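Local atomic coordinates of disulfide oxidoreductase (Xylella fastidiosa, PDB entry 2REM), a protein that probably catalyses disulfide bond formation in proteins of the periplasm, as a DsbA-type member of the thioredoxin family. Residues T158-V161 with Y165-T168; I27-I32 with Y181-E186; V109-L114 with A130-P135; D82-A87 with Y121-D126; R18-L23 with F141-A146. All blocks are in the same frame, centred on the assembly; numbering follows the deposited sequence.

Interaction 1: T158-V161 with Y165-T168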
# COMPACT_ATOMS: atom_id res chain seq x y z
N THR A 158 -1.87 2.43 6.66
CA THR A 158 -1.33 3.73 7.00
C THR A 158 -1.25 4.56 5.74
O THR A 158 -0.64 4.15 4.74
CB THR A 158 0.05 3.60 7.65
OG1 THR A 158 -0.11 3.01 8.94
CG2 THR A 158 0.71 4.97 7.83
N ILE A 159 -1.86 5.73 5.80
CA ILE A 159 -1.82 6.68 4.70
C ILE A 159 -0.71 7.70 4.96
O ILE A 159 -0.58 8.24 6.08
CB ILE A 159 -3.17 7.41 4.53
CG1 ILE A 159 -4.30 6.40 4.26
CG2 ILE A 159 -3.03 8.49 3.43
CD1 ILE A 159 -4.11 5.58 2.96
N VAL A 160 0.10 7.94 3.92
CA VAL A 160 1.20 8.89 3.97
C VAL A 160 1.07 9.85 2.79
O VAL A 160 1.02 9.42 1.63
CB VAL A 160 2.58 8.20 3.91
CG1 VAL A 160 3.72 9.24 4.15
CG2 VAL A 160 2.69 7.03 4.89
N VAL A 161 1.04 11.14 3.10
CA VAL A 161 0.95 12.18 2.07
C VAL A 161 2.31 12.79 1.83
O VAL A 161 2.94 13.31 2.76
CB VAL A 161 -0.08 13.27 2.42
CG1 VAL A 161 -0.21 14.28 1.28
CG2 VAL A 161 -1.47 12.63 2.70
N TYR A 165 3.48 13.44 5.72
CA TYR A 165 2.42 13.42 6.72
C TYR A 165 1.81 12.06 6.79
O TYR A 165 1.29 11.56 5.79
CB TYR A 165 1.37 14.48 6.42
CG TYR A 165 1.97 15.84 6.30
CD1 TYR A 165 2.10 16.45 5.06
CD2 TYR A 165 2.44 16.50 7.42
CE1 TYR A 165 2.68 17.70 4.94
CE2 TYR A 165 3.02 17.75 7.32
CZ TYR A 165 3.13 18.33 6.07
OH TYR A 165 3.70 19.56 5.96
N MET A 166 1.86 11.47 7.97
CA MET A 166 1.33 10.15 8.16
C MET A 166 0.05 10.29 8.95
O MET A 166 0.04 10.78 10.09
CB MET A 166 2.35 9.26 8.87
CG MET A 166 1.82 7.88 9.21
SD MET A 166 3.13 6.82 9.89
CE MET A 166 3.75 7.70 11.32
N VAL A 167 -1.04 9.84 8.33
CA VAL A 167 -2.36 9.95 8.93
C VAL A 167 -2.44 9.01 10.13
O VAL A 167 -1.93 7.89 10.09
CB VAL A 167 -3.46 9.63 7.91
CG1 VAL A 167 -4.85 9.70 8.54
CG2 VAL A 167 -3.39 10.61 6.73
N THR A 168 -3.07 9.48 11.20
CA THR A 168 -3.31 8.66 12.37
C THR A 168 -4.79 8.81 12.69
O THR A 168 -5.19 9.49 13.64
CB THR A 168 -2.42 9.10 13.54
OG1 THR A 168 -2.73 10.45 13.87
CG2 THR A 168 -0.94 9.01 13.16
O HOH W 1 -2.88 6.27 8.37
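Ile159 and Val167 lie side by side on one face of a tight antiparallel β-hairpin, the strand pair 158-161 and 165-167 of the thioredoxin fold. Both side chains point the same way, and Val167 CG2 reaches Ile159 CB at 3.9 Å. With Val167 CG1 trans to the main-chain N (chi1 179°), CG2 falls beside that N and is turned to Ile159. Val161 and Tyr165 continue the same face, where helix 172-190 packs: Ile159 and Val167 rest on Thr179, and the Tyr165 ring makes a cation-pi contact with Arg185.

The other face carries Thr158, Val160 and Met166, with helix 135-151 touching the last two. Here Met166 passes Thr158 at a slant, and its CG presses on Thr158 CG2 at 3.4 Å, closer than usual for two carbons. Thr158 CG2 takes this contact because it stands anti to the backbone N, while OG1 on the other branch bonds to Gly155 O. Thr158 also lies near, without touching, Cys37 and Cys40, the predicted redox-active pair.

Between the faces runs the polar backbone. Val161 and Tyr165 form the hydrogen-bonded pair, Val161 N giving to Tyr165 O at 2.7 Å and Tyr165 N to Val161 O at 3.0 Å. Val160 and Met166 are the non-hydrogen-bonded pair, after which Val167 N bonds to Ile159 O at 2.8 Å, almost straight at 162°. Beyond it the strands part, and one water spans the gap: it accepts from Ile159 N at 2.8 Å and donates to Val167 O.

Interaction 2: I27-I32 with Y181-E186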
# COMPACT_ATOMS: atom_id res chain seq x y z
N ILE A 27 0.71 15.21 -5.88
CA ILE A 27 0.55 14.96 -4.46
C ILE A 27 0.49 13.45 -4.30
O ILE A 27 -0.44 12.79 -4.78
CB ILE A 27 -0.71 15.61 -3.87
CG1 ILE A 27 -0.71 17.12 -4.14
CG2 ILE A 27 -0.79 15.27 -2.37
CD1 ILE A 27 -2.06 17.78 -4.00
N GLU A 28 1.50 12.90 -3.65
CA GLU A 28 1.57 11.47 -3.49
C GLU A 28 0.79 11.09 -2.25
O GLU A 28 0.96 11.67 -1.19
CB GLU A 28 3.01 11.01 -3.36
CG GLU A 28 3.14 9.53 -3.16
CD GLU A 28 4.56 9.14 -2.91
OE1 GLU A 28 4.98 9.20 -1.73
OE2 GLU A 28 5.26 8.80 -3.89
N VAL A 29 -0.10 10.13 -2.43
CA VAL A 29 -0.79 9.52 -1.33
C VAL A 29 -0.46 8.05 -1.38
O VAL A 29 -0.88 7.35 -2.30
CB VAL A 29 -2.31 9.73 -1.42
CG1 VAL A 29 -3.00 9.09 -0.22
CG2 VAL A 29 -2.61 11.26 -1.44
N VAL A 30 0.29 7.60 -0.39
CA VAL A 30 0.62 6.20 -0.25
C VAL A 30 -0.26 5.56 0.81
O VAL A 30 -0.51 6.16 1.87
CB VAL A 30 2.14 6.00 0.08
CG1 VAL A 30 2.42 4.55 0.62
CG2 VAL A 30 2.98 6.31 -1.13
N GLU A 31 -0.75 4.36 0.50
CA GLU A 31 -1.26 3.46 1.54
C GLU A 31 -0.26 2.34 1.74
O GLU A 31 -0.01 1.56 0.81
CB GLU A 31 -2.58 2.81 1.15
CG GLU A 31 -3.19 2.00 2.33
CD GLU A 31 -4.05 0.81 1.90
OE1 GLU A 31 -3.94 0.34 0.76
OE2 GLU A 31 -4.85 0.34 2.74
N ILE A 32 0.29 2.27 2.94
CA ILE A 32 1.08 1.13 3.38
C ILE A 32 0.05 0.13 3.86
O ILE A 32 -0.78 0.43 4.73
CB ILE A 32 2.08 1.49 4.50
CG1 ILE A 32 3.00 2.63 4.04
CG2 ILE A 32 2.86 0.22 4.98
CD1 ILE A 32 3.99 3.11 5.11
N TYR A 181 -7.87 16.57 3.85
CA TYR A 181 -7.33 17.81 4.41
C TYR A 181 -5.86 18.01 4.03
O TYR A 181 -5.47 19.11 3.60
CB TYR A 181 -7.51 17.86 5.95
CG TYR A 181 -6.61 18.87 6.62
CD1 TYR A 181 -5.36 18.50 7.11
CD2 TYR A 181 -6.99 20.21 6.70
CE1 TYR A 181 -4.52 19.43 7.71
CE2 TYR A 181 -6.16 21.15 7.28
CZ TYR A 181 -4.92 20.74 7.79
OH TYR A 181 -4.08 21.66 8.38
N LEU A 182 -5.05 16.97 4.21
CA LEU A 182 -3.60 17.04 3.94
C LEU A 182 -3.34 17.20 2.45
O LEU A 182 -2.43 17.94 2.06
CB LEU A 182 -2.87 15.79 4.43
CG LEU A 182 -2.84 15.54 5.94
CD1 LEU A 182 -2.30 14.13 6.18
CD2 LEU A 182 -1.97 16.60 6.63
N VAL A 183 -4.11 16.48 1.63
CA VAL A 183 -3.97 16.62 0.17
C VAL A 183 -4.35 18.04 -0.27
O VAL A 183 -3.63 18.66 -1.04
CB VAL A 183 -4.81 15.59 -0.60
CG1 VAL A 183 -4.95 16.02 -2.07
CG2 VAL A 183 -4.20 14.17 -0.49
N SER A 184 -5.45 18.56 0.24
CA SER A 184 -5.84 19.93 -0.10
C SER A 184 -4.82 20.95 0.36
O SER A 184 -4.57 21.97 -0.31
CB SER A 184 -7.19 20.26 0.50
OG SER A 184 -8.16 19.48 -0.17
N ARG A 185 -4.24 20.69 1.53
CA ARG A 185 -3.26 21.60 2.10
C ARG A 185 -1.97 21.60 1.26
O ARG A 185 -1.41 22.65 1.02
CB ARG A 185 -2.97 21.25 3.55
CG ARG A 185 -2.18 22.34 4.26
CD ARG A 185 -1.90 22.01 5.68
NE ARG A 185 -1.13 20.78 5.83
CZ ARG A 185 -0.62 20.40 6.99
NH1 ARG A 185 -0.78 21.17 8.06
NH2 ARG A 185 0.07 19.26 7.09
N GLU A 186 -1.54 20.43 0.81
CA GLU A 186 -0.42 20.32 -0.14
C GLU A 186 -0.73 21.05 -1.44
O GLU A 186 0.12 21.77 -1.99
CB GLU A 186 -0.10 18.86 -0.46
CG GLU A 186 0.45 18.11 0.74
CD GLU A 186 1.65 18.84 1.36
OE1 GLU A 186 1.49 19.49 2.41
OE2 GLU A 186 2.75 18.77 0.78
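Flat groups stay outside the apolar meeting of Ile27 and Val29 with Val183 and Glu186. On the same helix, the Arg185 guanidinium has Tyr181 CE1 over one face, 3.9 Å above its plane and toward the rim, and its NH1 bonds to Tyr11 OH. The Glu186 carboxylate turns away from Ile27, and its OE2 bonds to Asn162.

Val183 is the centre of the contact. Its CG2, the branch beside the backbone N, meets Val29 CG2 at 3.4 Å, a tight approach of two side chains crossing at about a right angle. The same methyl lies 4.0 Å from Ile27 CG2. The other branch, Val183 CG1, faces Ile27 CD1 at 3.9 Å, and that end carbon also comes to 3.5 Å from Val183 O. Glu186 adds only aliphatic contact, its CB sitting 4.1 Å from Ile27 CG1. No hydrogen bond links the segments.

Over these residues the axes of 27-32 and 181-186 run nearly antiparallel, at 161°, and approach to 9.2 Å. Val29 also touches Trp50 of helix 38-52, so helices 38-52 and 172-190 share this face of the sheet. An inner strand of the sheet covered by the C-terminal helix beside the helix that starts at the CxxC sequence is characteristic of the thioredoxin fold.

Interaction 3: V109-L114 with A130-P135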
# COMPACT_ATOMS: atom_id res chain seq x y z
N VAL A 109 3.08 -19.35 3.89
CA VAL A 109 2.75 -19.23 2.49
C VAL A 109 4.05 -19.16 1.69
O VAL A 109 5.05 -18.58 2.13
CB VAL A 109 1.90 -17.97 2.18
CG1 VAL A 109 2.78 -16.74 2.15
CG2 VAL A 109 1.15 -18.16 0.87
N GLY A 110 4.04 -19.78 0.53
CA GLY A 110 5.20 -19.76 -0.33
C GLY A 110 4.85 -19.49 -1.78
O GLY A 110 3.67 -19.40 -2.14
N PRO A 111 5.89 -19.40 -2.62
CA PRO A 111 5.74 -19.12 -4.02
C PRO A 111 4.84 -20.15 -4.69
O PRO A 111 4.22 -19.82 -5.67
CB PRO A 111 7.18 -19.21 -4.57
CG PRO A 111 7.94 -19.99 -3.54
CD PRO A 111 7.30 -19.62 -2.25
N ASP A 112 4.73 -21.37 -4.17
CA ASP A 112 3.81 -22.27 -4.89
C ASP A 112 2.32 -22.08 -4.61
O ASP A 112 1.53 -22.20 -5.55
CB ASP A 112 4.28 -23.73 -5.02
CG ASP A 112 4.49 -24.42 -3.71
OD1 ASP A 112 5.63 -24.91 -3.49
OD2 ASP A 112 3.51 -24.50 -2.93
N GLU A 113 1.93 -21.74 -3.39
CA GLU A 113 0.55 -21.32 -3.14
C GLU A 113 0.32 -20.04 -3.93
O GLU A 113 -0.74 -19.83 -4.48
CB GLU A 113 0.31 -21.00 -1.67
CG GLU A 113 0.10 -22.19 -0.74
CD GLU A 113 1.37 -22.58 -0.01
OE1 GLU A 113 2.42 -21.91 -0.18
OE2 GLU A 113 1.31 -23.58 0.73
N LEU A 114 1.33 -19.17 -3.97
CA LEU A 114 1.13 -17.87 -4.59
C LEU A 114 1.04 -18.04 -6.09
O LEU A 114 0.21 -17.41 -6.75
CB LEU A 114 2.22 -16.88 -4.19
CG LEU A 114 2.18 -16.43 -2.71
CD1 LEU A 114 3.42 -15.61 -2.40
CD2 LEU A 114 0.87 -15.65 -2.42
N ALA A 130 9.86 -16.84 -10.91
CA ALA A 130 10.99 -16.04 -11.35
C ALA A 130 10.82 -14.60 -10.93
O ALA A 130 11.79 -13.94 -10.61
CB ALA A 130 11.18 -16.13 -12.86
N THR A 131 9.59 -14.10 -10.93
CA THR A 131 9.37 -12.71 -10.63
C THR A 131 9.49 -12.51 -9.12
O THR A 131 10.18 -11.61 -8.66
CB THR A 131 8.01 -12.22 -11.15
OG1 THR A 131 7.94 -12.45 -12.56
CG2 THR A 131 7.85 -10.71 -10.89
N PHE A 132 8.80 -13.38 -8.39
CA PHE A 132 8.80 -13.38 -6.94
C PHE A 132 10.24 -13.45 -6.40
O PHE A 132 10.56 -12.78 -5.45
CB PHE A 132 8.03 -14.60 -6.46
CG PHE A 132 7.74 -14.62 -4.99
CD1 PHE A 132 6.65 -13.92 -4.49
CD2 PHE A 132 8.52 -15.40 -4.13
CE1 PHE A 132 6.35 -13.95 -3.14
CE2 PHE A 132 8.23 -15.45 -2.76
CZ PHE A 132 7.14 -14.71 -2.27
N ASN A 133 11.07 -14.29 -7.01
CA ASN A 133 12.46 -14.45 -6.58
C ASN A 133 13.40 -13.51 -7.28
O ASN A 133 14.60 -13.62 -7.11
CB ASN A 133 12.96 -15.88 -6.79
CG ASN A 133 12.19 -16.86 -5.95
OD1 ASN A 133 11.49 -16.47 -5.03
ND2 ASN A 133 12.26 -18.13 -6.31
N GLY A 134 12.87 -12.59 -8.08
CA GLY A 134 13.76 -11.86 -8.99
C GLY A 134 14.21 -10.51 -8.52
O GLY A 134 13.73 -10.00 -7.51
N PRO A 135 15.18 -9.92 -9.25
CA PRO A 135 15.79 -8.65 -8.89
C PRO A 135 14.85 -7.44 -8.88
O PRO A 135 15.01 -6.55 -8.03
CB PRO A 135 16.92 -8.49 -9.91
CG PRO A 135 16.54 -9.31 -11.03
CD PRO A 135 15.81 -10.50 -10.45
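Phe132 pushes its ring against the first turn of helix 111-119, where it meets Leu114 and Pro111. The contact belongs to the helical domain that DsbA proteins carry as an insertion in the thioredoxin fold, and it brings the start of helix 111-119 to the end of helix 125-132. Leu114 CD1 makes the closer approach, 3.4 Å from Phe132 CE1 and 3.8 Å from Phe132 CZ. Pro111 CB lies 4.1 Å from Phe132 CD2, the ring carbon diagonally across from CE1, so the ring is held at two far corners. Both partners come in obliquely. Phe132 reaches them because its CG extends opposite the main-chain N, with chi1 -170°, which sends the ring out from the end of its helix.

The contact is wholly apolar, and no hydrogen bond crosses it. Phe132 also touches Arg76 of helix 71-83, while Val109 packs on Pro73 and Phe74, so that helix adjoins both segments. Beyond Phe132 the chain leaves the helical path at Asn133, and Gly134 N bonds back to Thr131 O.

The start of helix 111-119 is tied down by its own residues. Gly110 is the N-cap, and Glu113 folds back in the manner of one half of a capping box: Gly110 N donates to Glu113 OE1 at 2.8 Å, reaching that oxygen on its anti side and 30° out of the carboxylate plane.

Interaction 4: D82-A87 with Y121-D126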
# COMPACT_ATOMS: atom_id res chain seq x y z
N ASP A 82 2.40 -6.82 -9.17
CA ASP A 82 2.47 -5.50 -9.79
C ASP A 82 3.42 -5.47 -10.96
O ASP A 82 3.08 -4.94 -12.01
CB ASP A 82 2.84 -4.41 -8.77
CG ASP A 82 2.51 -3.02 -9.29
OD1 ASP A 82 1.53 -2.87 -10.03
OD2 ASP A 82 3.23 -2.08 -8.96
N VAL A 83 4.61 -6.03 -10.78
CA VAL A 83 5.56 -6.20 -11.88
C VAL A 83 4.91 -6.92 -13.04
O VAL A 83 5.13 -6.58 -14.19
CB VAL A 83 6.84 -6.97 -11.42
CG1 VAL A 83 7.63 -7.52 -12.63
CG2 VAL A 83 7.73 -6.08 -10.52
N LEU A 84 4.07 -7.90 -12.72
CA LEU A 84 3.44 -8.74 -13.74
C LEU A 84 2.14 -8.12 -14.30
O LEU A 84 1.57 -8.65 -15.22
CB LEU A 84 3.20 -10.15 -13.18
CG LEU A 84 4.47 -10.95 -12.86
CD1 LEU A 84 4.25 -12.20 -12.03
CD2 LEU A 84 5.27 -11.25 -14.13
N GLY A 85 1.73 -6.98 -13.75
CA GLY A 85 0.57 -6.25 -14.23
C GLY A 85 -0.76 -6.87 -13.82
O GLY A 85 -1.77 -6.67 -14.48
N VAL A 86 -0.75 -7.65 -12.75
CA VAL A 86 -1.97 -8.31 -12.29
C VAL A 86 -2.33 -7.94 -10.85
O VAL A 86 -3.24 -8.52 -10.27
CB VAL A 86 -1.91 -9.87 -12.45
CG1 VAL A 86 -1.71 -10.27 -13.93
CG2 VAL A 86 -0.85 -10.48 -11.53
N ALA A 87 -1.62 -6.97 -10.27
CA ALA A 87 -1.88 -6.57 -8.89
C ALA A 87 -3.28 -5.96 -8.78
O ALA A 87 -4.08 -6.39 -7.93
CB ALA A 87 -0.81 -5.59 -8.39
N TYR A 121 -4.88 -15.54 -12.75
CA TYR A 121 -4.83 -14.26 -13.48
C TYR A 121 -3.93 -14.33 -14.74
O TYR A 121 -3.49 -13.29 -15.25
CB TYR A 121 -4.42 -13.12 -12.53
CG TYR A 121 -5.45 -12.98 -11.47
CD1 TYR A 121 -6.62 -12.24 -11.70
CD2 TYR A 121 -5.34 -13.71 -10.27
CE1 TYR A 121 -7.62 -12.16 -10.73
CE2 TYR A 121 -6.33 -13.63 -9.31
CZ TYR A 121 -7.46 -12.87 -9.55
OH TYR A 121 -8.44 -12.82 -8.61
N GLY A 122 -3.72 -15.54 -15.23
CA GLY A 122 -2.99 -15.73 -16.49
C GLY A 122 -1.48 -15.64 -16.35
O GLY A 122 -0.76 -15.58 -17.35
N VAL A 123 -0.98 -15.68 -15.12
CA VAL A 123 0.47 -15.69 -14.89
C VAL A 123 0.99 -17.11 -14.88
O VAL A 123 0.57 -17.95 -14.07
CB VAL A 123 0.88 -15.01 -13.57
CG1 VAL A 123 2.42 -14.96 -13.44
CG2 VAL A 123 0.29 -13.60 -13.51
N GLN A 124 1.93 -17.37 -15.79
CA GLN A 124 2.61 -18.63 -15.82
C GLN A 124 3.33 -18.81 -14.50
O GLN A 124 4.04 -17.92 -14.07
CB GLN A 124 3.63 -18.64 -16.96
CG GLN A 124 2.99 -18.75 -18.34
CD GLN A 124 2.43 -20.13 -18.62
OE1 GLN A 124 2.66 -21.09 -17.86
NE2 GLN A 124 1.75 -20.26 -19.74
N PRO A 125 3.14 -19.96 -13.84
CA PRO A 125 3.73 -20.20 -12.52
C PRO A 125 5.24 -20.06 -12.50
O PRO A 125 5.78 -19.58 -11.51
CB PRO A 125 3.36 -21.67 -12.23
CG PRO A 125 2.31 -22.01 -13.13
CD PRO A 125 2.32 -21.08 -14.30
N ASP A 126 5.93 -20.48 -13.57
CA ASP A 126 7.39 -20.31 -13.62
C ASP A 126 7.75 -18.83 -13.69
O ASP A 126 8.75 -18.40 -13.12
CB ASP A 126 7.99 -21.04 -14.83
CG ASP A 126 8.07 -22.55 -14.64
OD1 ASP A 126 7.57 -23.08 -13.61
OD2 ASP A 126 8.66 -23.20 -15.53
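The bond from Gly85 N to Asp82 O, 3.0 Å, closes the turn that sets Leu84 and Val86 against Val123 and Tyr121. It is part of a Schellman motif ending helix 71-83, with Gly85 at a positive phi of 76°. On the other segment Gly122, also at positive phi, completes a second Schellman motif, the one that ends helix 111-119.

What meets between these two helix ends is apolar. Val123 divides its branches: CG1 lies 3.6 Å from Leu84 CD1, while CG2 lies 3.9 Å from Val86 CG2 and equally close to Val86 CG1. Val86 can offer both methyls because CG1 points opposite its carbonyl carbon (chi1 -60°) and CG2 is wedged between that carbon and the backbone N. Its CG1 also comes to 3.7 Å from Tyr121 O, and its CB faces Tyr121 CB at 4.1 Å. From there the Tyr121 ring leads away to helix 87-101, touching Arg89 and Ala93, and meets the Phe117 ring.

Leu84 and Val123 further touch Thr131 and Phe128 of helix 125-132, respectively. The contact joins the ends of helices 71-83 and 111-119 in the helical domain that DsbA proteins insert into the thioredoxin fold.

Interaction 5: R18-L23 with F141-A146; sequences RPFAPL and FQAARA
Phe20 is the one residue of the loop 18-23 to touch helix 135-151 here, and it does so with the edge of its ring. The Phe20 CE2 corner lies 3.9 Å from Ala143 O and 4.2 Å from Ala144 N, both near the ring plane, so the ring is aimed at the peptide link between the two alanines. Ala143 CB is a little farther, 4.4 Å from Phe20 CE2. A chi1 of -173° swings the ring away from the Phe20 main-chain N and out from the loop toward the helix, and the small alanine side chains let it come up to the backbone. Its inner surroundings are close: the Phe20 ring meets that of Tyr147 edge-to-face and touches Val30, Thr61 and Val63.

Elsewhere the contact is loose. The two segments bury little of each other, and no hydrogen bond joins them. On the outer helix surface Arg145 is exposed and pairs within its own turn: Arg145 NE donates to Gln142 OE1 at 3.0 Å and 156°, with a weak second bond from Arg145 NH2. Gln142 NE2 bonds to Glu138, so these bonds run within the helix.

The loop itself is held from the sheet, where the Glu28 carboxylate accepts from Phe20 N and Ala21 N. Phe20 lies between strands 27-33 and 58-64, whose side chains it touches, and helix 135-151.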
# COMPACT_ATOMS: atom_id res chain seq x y z
N ARG A 18 10.48 11.90 2.70
CA ARG A 18 10.63 11.95 1.26
C ARG A 18 9.55 11.08 0.69
O ARG A 18 9.25 10.00 1.25
CB ARG A 18 12.01 11.43 0.83
CG ARG A 18 13.14 12.42 1.13
CD ARG A 18 14.52 11.79 0.94
NE ARG A 18 15.06 11.95 -0.42
CZ ARG A 18 14.87 11.09 -1.42
NH1 ARG A 18 14.14 9.99 -1.25
NH2 ARG A 18 15.43 11.33 -2.61
N PRO A 19 8.94 11.54 -0.41
CA PRO A 19 7.86 10.73 -0.99
C PRO A 19 8.44 9.43 -1.47
O PRO A 19 9.66 9.32 -1.70
CB PRO A 19 7.40 11.57 -2.19
CG PRO A 19 8.59 12.45 -2.52
CD PRO A 19 9.17 12.77 -1.19
N PHE A 20 7.56 8.45 -1.61
CA PHE A 20 7.95 7.15 -2.14
C PHE A 20 8.62 7.22 -3.53
O PHE A 20 9.58 6.50 -3.82
CB PHE A 20 6.74 6.25 -2.20
CG PHE A 20 7.08 4.84 -2.56
CD1 PHE A 20 6.64 4.30 -3.75
CD2 PHE A 20 7.87 4.07 -1.70
CE1 PHE A 20 6.95 3.01 -4.09
CE2 PHE A 20 8.18 2.77 -2.03
CZ PHE A 20 7.73 2.24 -3.23
N ALA A 21 8.09 8.10 -4.37
CA ALA A 21 8.69 8.43 -5.66
C ALA A 21 8.70 9.95 -5.82
O ALA A 21 7.87 10.62 -5.19
CB ALA A 21 7.89 7.79 -6.75
N PRO A 22 9.62 10.51 -6.65
CA PRO A 22 9.59 11.97 -6.84
C PRO A 22 8.18 12.48 -7.19
O PRO A 22 7.44 11.80 -7.92
CB PRO A 22 10.56 12.21 -7.98
CG PRO A 22 11.56 11.08 -7.86
CD PRO A 22 10.72 9.89 -7.42
N LEU A 23 7.81 13.62 -6.64
CA LEU A 23 6.44 14.13 -6.80
C LEU A 23 6.14 14.54 -8.25
O LEU A 23 5.09 14.19 -8.78
CB LEU A 23 6.16 15.27 -5.83
CG LEU A 23 6.19 14.82 -4.38
CD1 LEU A 23 5.91 15.96 -3.44
CD2 LEU A 23 5.22 13.67 -4.16
N PHE A 141 10.91 -4.45 -3.15
CA PHE A 141 10.78 -4.90 -1.77
C PHE A 141 11.68 -4.10 -0.83
O PHE A 141 11.25 -3.62 0.23
CB PHE A 141 11.10 -6.41 -1.70
CG PHE A 141 11.01 -7.00 -0.33
CD1 PHE A 141 9.87 -7.68 0.08
CD2 PHE A 141 12.11 -6.92 0.55
CE1 PHE A 141 9.81 -8.25 1.36
CE2 PHE A 141 12.07 -7.51 1.81
CZ PHE A 141 10.92 -8.17 2.22
N GLN A 142 12.93 -3.90 -1.22
CA GLN A 142 13.82 -3.05 -0.45
C GLN A 142 13.35 -1.60 -0.41
O GLN A 142 13.45 -0.94 0.62
CB GLN A 142 15.25 -3.16 -0.96
CG GLN A 142 15.88 -4.53 -0.72
CD GLN A 142 15.80 -4.95 0.74
OE1 GLN A 142 15.80 -4.11 1.65
NE2 GLN A 142 15.73 -6.26 0.97
N ALA A 143 12.80 -1.10 -1.52
CA ALA A 143 12.32 0.28 -1.54
C ALA A 143 11.13 0.40 -0.57
O ALA A 143 11.04 1.38 0.17
CB ALA A 143 11.90 0.67 -2.94
N ALA A 144 10.23 -0.58 -0.59
CA ALA A 144 9.08 -0.61 0.32
C ALA A 144 9.53 -0.69 1.77
O ALA A 144 8.98 0.01 2.64
CB ALA A 144 8.15 -1.76 -0.02
N ARG A 145 10.52 -1.53 2.03
CA ARG A 145 11.06 -1.69 3.38
C ARG A 145 11.68 -0.38 3.86
O ARG A 145 11.40 0.08 4.97
CB ARG A 145 12.09 -2.81 3.42
CG ARG A 145 12.63 -3.09 4.83
CD ARG A 145 13.34 -4.43 4.85
NE ARG A 145 14.72 -4.29 4.43
CZ ARG A 145 15.72 -3.93 5.24
NH1 ARG A 145 15.51 -3.68 6.53
NH2 ARG A 145 16.95 -3.83 4.74
N ALA A 146 12.53 0.22 3.02
CA ALA A 146 13.15 1.50 3.32
C ALA A 146 12.12 2.57 3.62
O ALA A 146 12.28 3.37 4.56
CB ALA A 146 14.11 1.93 2.20

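Overall arrangement
The five contacts fall into two groups on opposite sides of the chain's centre, with interaction 5 between them. Interactions 1 and 2, centres 8 Å apart, share the sheet, where strands 158-161 and 27-33 are neighbours; helix 172-190, which gives interaction 2 a segment, also packs on interaction 1. Interactions 3 and 4, centres 11 Å apart, share helix 125-132 in the helical domain, with centres about 30 Å from those of the first pair. Interaction 5 joins the loop before strand 27-33 to helix 135-151 and meets interaction 2 through Glu28. Along the chain, interactions 3 and 4 form from segments lying between those of interaction 2, consistent with a helical insertion in a thioredoxin fold.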